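Ribonuclease J (Methanolobus psychrophilus R15, PDB 5HAB) probably degrades RNA as an exoribonuclease of the metallo-beta-lactamase and beta-CASP family, and is seen here with RNA bound. Local coordinates at residues His174-Ile177 / Asp178-Phe181; Ala268-Ile271 / Ala272-Asn275. The protein carries 1 engineered substitution. All coordinates share one frame; numbering follows the deposited sequence.

Contact 1 (His174-Ile177 / Asp178-Phe181); sequences HSII and DTVF
The turn that leads from strand 166-172 into strand 179-186 of the beta-lactamase-type domain is closed by a side chain: Thr179 OG1 donates a hydrogen bond to Ile176 O over 3.1 Å. The hydroxyl comes from above the carbonyl plane, 46° out of it, and so does not sit on a lone pair. With OG1 anti to its own carbonyl carbon and beside the backbone N (chi1 -60°), Thr179 turns the hydroxyl back over the loop. Its methyl CG2 meets the beta carbon of His174, and that CB also lies 3.6 Å from Thr179 OG1. Ile176 crosses Thr179 at about a right angle and brings its CG2 branch to 3.6 Å from Thr179 OG1, so the buried hydroxyl is flanked by carbon while its proton is spent on the carbonyl. Asp178 allows the reversal by adopting a left-handed backbone conformation, and Thr127 OG1 hydrogen-bonds to the carbonyl oxygen of Asp178. His174 is fixed through ND1, which is hydrogen-bonded to Gly409 O, and Ser175 OG lies over one ring face, 3.3 Å above its plane and toward the rim. The ring also meets those of His104 and His410 and rests on Asp196, close to a phosphate of the bound RNA. Such a histidine, on the loop after a strand and grouped with other histidines and an aspartate, is characteristic of the active-site edge of the metallo-beta-lactamase fold, where in relatives the equivalent histidine binds a catalytic metal.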
loop_
_atom_site.group_PDB
_atom_site.type_symbol
_atom_site.label_atom_id
_atom_site.label_comp_id
_atom_site.label_asym_id
_atom_site.label_seq_id
_atom_site.Cartn_x
_atom_site.Cartn_y
_atom_site.Cartn_z
ATOM N N HIS B 174 17.858 5.819 -22.658
ATOM C CA HIS B 174 16.692 6.373 -21.976
ATOM C C HIS B 174 15.445 6.063 -22.800
ATOM O O HIS B 174 15.540 5.487 -23.884
ATOM C CB HIS B 174 16.842 7.883 -21.765
ATOM C CG HIS B 174 15.802 8.475 -20.863
ATOM N ND1 HIS B 174 15.530 7.969 -19.611
ATOM C CD2 HIS B 174 14.955 9.515 -21.041
ATOM C CE1 HIS B 174 14.568 8.681 -19.051
ATOM N NE2 HIS B 174 14.202 9.626 -19.898
ATOM N N SER B 175 14.278 6.446 -22.291
ATOM C CA SER B 175 13.013 6.169 -22.965
ATOM C C SER B 175 12.775 7.060 -24.186
ATOM O O SER B 175 11.680 7.081 -24.752
ATOM C CB SER B 175 11.860 6.326 -21.976
ATOM O OG SER B 175 11.971 7.551 -21.278
ATOM N N ILE B 176 13.800 7.803 -24.583
ATOM C CA ILE B 176 13.767 8.555 -25.829
ATOM C C ILE B 176 15.148 8.430 -26.451
ATOM O O ILE B 176 16.154 8.306 -25.744
ATOM C CB ILE B 176 13.344 10.031 -25.620
ATOM C CG1 ILE B 176 13.153 10.729 -26.972
ATOM C CG2 ILE B 176 14.362 10.779 -24.769
ATOM C CD1 ILE B 176 12.689 12.177 -26.878
ATOM N N ILE B 177 15.189 8.424 -27.777
ATOM C CA ILE B 177 16.428 8.213 -28.506
ATOM C C ILE B 177 17.323 9.441 -28.397
ATOM O O ILE B 177 16.840 10.555 -28.160
ATOM C CB ILE B 177 16.142 7.867 -29.976
ATOM C CG1 ILE B 177 15.204 8.907 -30.591
ATOM C CG2 ILE B 177 15.529 6.482 -30.084
ATOM C CD1 ILE B 177 14.979 8.727 -32.076
ATOM N N ASP B 178 18.624 9.217 -28.573
ATOM C CA ASP B 178 19.638 10.271 -28.610
ATOM C C ASP B 178 19.713 11.057 -27.295
ATOM O O ASP B 178 19.573 12.282 -27.278
ATOM C CB ASP B 178 19.378 11.223 -29.783
ATOM C CG ASP B 178 20.640 11.538 -30.575
ATOM O OD1 ASP B 178 21.731 11.072 -30.181
ATOM O OD2 ASP B 178 20.540 12.247 -31.599
ATOM N N THR B 179 19.935 10.338 -26.198
ATOM C CA THR B 179 20.115 10.954 -24.885
ATOM C C THR B 179 21.595 10.935 -24.491
ATOM O O THR B 179 22.309 9.963 -24.771
ATOM C CB THR B 179 19.271 10.239 -23.804
ATOM O OG1 THR B 179 17.882 10.318 -24.152
ATOM C CG2 THR B 179 19.469 10.887 -22.445
ATOM N N VAL B 180 22.062 12.012 -23.861
ATOM C CA VAL B 180 23.477 12.118 -23.506
ATOM C C VAL B 180 23.722 12.511 -22.041
ATOM O O VAL B 180 22.936 13.246 -21.437
ATOM C CB VAL B 180 24.190 13.123 -24.442
ATOM C CG1 VAL B 180 24.159 12.630 -25.882
ATOM C CG2 VAL B 180 23.557 14.512 -24.338
ATOM N N PHE B 181 24.810 11.997 -21.473
ATOM C CA PHE B 181 25.458 12.628 -20.332
ATOM C C PHE B 181 26.172 13.854 -20.872
ATOM O O PHE B 181 26.682 13.828 -22.000
ATOM C CB PHE B 181 26.491 11.715 -19.652
ATOM C CG PHE B 181 25.915 10.494 -18.976
ATOM C CD1 PHE B 181 24.553 10.291 -18.888
ATOM C CD2 PHE B 181 26.764 9.557 -18.403
ATOM C CE1 PHE B 181 24.049 9.168 -18.263
ATOM C CE2 PHE B 181 26.267 8.438 -17.775
ATOM C CZ PHE B 181 24.908 8.241 -17.704
#

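Contact 2 (Ala268-Ile271 / Ala272-Asn275); sequences ASHI and ARVN. With nucleotides of chain D.
One face of the His270 imidazole is covered by Arg273: CB stands 3.8 Å from the ring centroid, 20° off the normal, in a CH-pi contact, while Ala272 N lies at the ring edge, near its plane. The guanidinium of Arg273 in turn has the His270 ring over one of its faces, with CD2 3.6 Å above the plane and toward the rim; the two planes are inclined by 47°. NE2 of His270 is 3.4 Å from Arg273 NH1, but the angle is poor for a hydrogen bond and the approach is one of packing. Arg273 can fold over the ring because its chain bends at chi2 (82°) and chi3; Glu241 then forms a salt bridge with NH1 and His406 ND1 a hydrogen bond with NH2, fixing the group's rotation. On the other nitrogen, a water 3.1 Å from His270 ND1 also accepts the Ala272 N-H, tying the ring to the first turn of the helix. His270 occupies the N-cap and centres an inverse gamma turn; Val274 N donates to His270 O at 3.1 Å, and Asn275 N reaches Ile271 O at 2.9 Å, the first i to i+4 bonds of the helix. Ser269 OG lies 3.0 Å from OP1 of A3 of chain D, an RNA phosphate it may bind. Helix 271-283 begins at the end of the short loop that follows strand 262-266, with Arg273 and Val274 against Thr266 of that strand, Arg273 also packed on helix 241-253, and Ile271 facing Ala302 of helix 293-304.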
loop_
_atom_site.group_PDB
_atom_site.type_symbol
_atom_site.label_atom_id
_atom_site.label_comp_id
_atom_site.label_asym_id
_atom_site.label_seq_id
_atom_site.Cartn_x
_atom_site.Cartn_y
_atom_site.Cartn_z
ATOM N N ALA B 268 4.618 8.702 -27.502
ATOM C CA ALA B 268 4.981 9.087 -28.862
ATOM C C ALA B 268 6.490 9.304 -28.972
ATOM O O ALA B 268 7.082 9.080 -30.026
ATOM C CB ALA B 268 4.229 10.336 -29.282
ATOM N N SER B 269 7.110 9.709 -27.868
ATOM C CA SER B 269 8.547 9.971 -27.842
ATOM C C SER B 269 9.391 8.713 -27.639
ATOM O O SER B 269 10.614 8.767 -27.765
ATOM C CB SER B 269 8.882 10.985 -26.744
ATOM O OG SER B 269 8.422 10.540 -25.478
ATOM N N HIS B 270 8.761 7.589 -27.304
ATOM C CA HIS B 270 9.525 6.357 -27.104
ATOM C C HIS B 270 9.718 5.640 -28.438
ATOM O O HIS B 270 9.016 4.677 -28.755
ATOM C CB HIS B 270 8.850 5.429 -26.092
ATOM C CG HIS B 270 9.798 4.477 -25.435
ATOM N ND1 HIS B 270 10.946 4.025 -26.055
ATOM C CD2 HIS B 270 9.785 3.903 -24.208
ATOM C CE1 HIS B 270 11.592 3.211 -25.240
ATOM N NE2 HIS B 270 10.909 3.119 -24.112
ATOM N N ILE B 271 10.687 6.125 -29.207
ATOM C CA ILE B 271 10.888 5.706 -30.586
ATOM C C ILE B 271 11.286 4.229 -30.709
ATOM O O ILE B 271 10.855 3.546 -31.639
ATOM C CB ILE B 271 11.930 6.628 -31.262
ATOM C CG1 ILE B 271 11.468 8.088 -31.192
ATOM C CG2 ILE B 271 12.147 6.239 -32.699
ATOM C CD1 ILE B 271 10.093 8.335 -31.804
ATOM N N ALA B 272 12.096 3.733 -29.777
ATOM C CA ALA B 272 12.481 2.319 -29.770
ATOM C C ALA B 272 11.255 1.418 -29.625
ATOM O O ALA B 272 11.117 0.395 -30.311
ATOM C CB ALA B 272 13.476 2.046 -28.663
ATOM N N ARG B 273 10.361 1.826 -28.733
ATOM C CA ARG B 273 9.140 1.086 -28.464
ATOM C C ARG B 273 8.232 1.054 -29.691
ATOM O O ARG B 273 7.776 -0.014 -30.109
ATOM C CB ARG B 273 8.393 1.706 -27.284
ATOM C CG ARG B 273 7.091 1.009 -26.960
ATOM C CD ARG B 273 7.341 -0.216 -26.120
ATOM N NE ARG B 273 7.473 0.132 -24.710
ATOM C CZ ARG B 273 8.637 0.242 -24.085
ATOM N NH1 ARG B 273 9.760 0.017 -24.749
ATOM N NH2 ARG B 273 8.684 0.566 -22.802
ATOM N N VAL B 274 7.964 2.233 -30.248
ATOM C CA VAL B 274 7.126 2.363 -31.437
ATOM C C VAL B 274 7.695 1.538 -32.590
ATOM O O VAL B 274 6.957 0.852 -33.305
ATOM C CB VAL B 274 6.977 3.835 -31.849
ATOM C CG1 VAL B 274 6.255 3.945 -33.185
ATOM C CG2 VAL B 274 6.237 4.621 -30.775
ATOM N N ASN B 275 9.014 1.605 -32.749
ATOM C CA ASN B 275 9.729 0.820 -33.746
ATOM C C ASN B 275 9.403 -0.661 -33.586
ATOM O O ASN B 275 8.937 -1.319 -34.537
ATOM C CB ASN B 275 11.241 1.052 -33.621
ATOM C CG ASN B 275 12.018 0.509 -34.806
ATOM O OD1 ASN B 275 11.636 0.715 -35.958
ATOM N ND2 ASN B 275 13.117 -0.186 -34.528
ATOM P P A D 3 6.836 13.244 -23.062
ATOM O OP1 A D 3 6.942 13.010 -24.525
ATOM O OP2 A D 3 8.062 13.539 -22.281
ATOM O "O5'" A D 3 5.809 14.439 -22.811
ATOM C "C5'" A D 3 4.625 14.567 -23.588
ATOM C "C4'" A D 3 3.446 13.900 -22.925
ATOM O "O4'" A D 3 2.943 14.715 -21.835
ATOM C "C3'" A D 3 2.227 13.670 -23.802
ATOM O "O3'" A D 3 2.363 12.531 -24.631
ATOM C "C2'" A D 3 1.098 13.547 -22.784
ATOM O "O2'" A D 3 1.069 12.242 -22.223
ATOM C "C1'" A D 3 1.549 14.529 -21.699
ATOM N N9 A D 3 0.860 15.833 -21.783
ATOM C C8 A D 3 1.259 16.997 -22.395
ATOM N N7 A D 3 0.397 17.981 -22.270
ATOM C C5 A D 3 -0.638 17.429 -21.524
ATOM C C6 A D 3 -1.859 17.950 -21.046
ATOM N N6 A D 3 -2.269 19.204 -21.254
ATOM N N1 A D 3 -2.659 17.124 -20.333
ATOM C C2 A D 3 -2.257 15.866 -20.117
ATOM N N3 A D 3 -1.139 15.264 -20.511
ATOM C C4 A D 3 -0.364 16.108 -21.218
HETATM O O HOH W 1 13.043 5.750 -27.484
#

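Overall arrangement
Contact 1 precedes contact 2 along the chain, and they belong to different parts of the molecule: 174-181 enters a strand of the six-stranded mixed sheet of the beta-lactamase part, whereas 268-275 leads from the parallel beta-CASP sheet into helix 271-283. Their centres are nonetheless about 12 Å apart, and the two segments pack directly: Ser175 O lies 3.3 Å from His270 CG, and Ile177 CD1 is 3.7 Å from Ile271 CG1. Both also approach RNA phosphates, through His174 in contact 1 and through Ala268 and Ser269 in contact 2. The pair therefore lies at the seam between the two domains, consistent with RNA being bound between them close to the presumed catalytic centre.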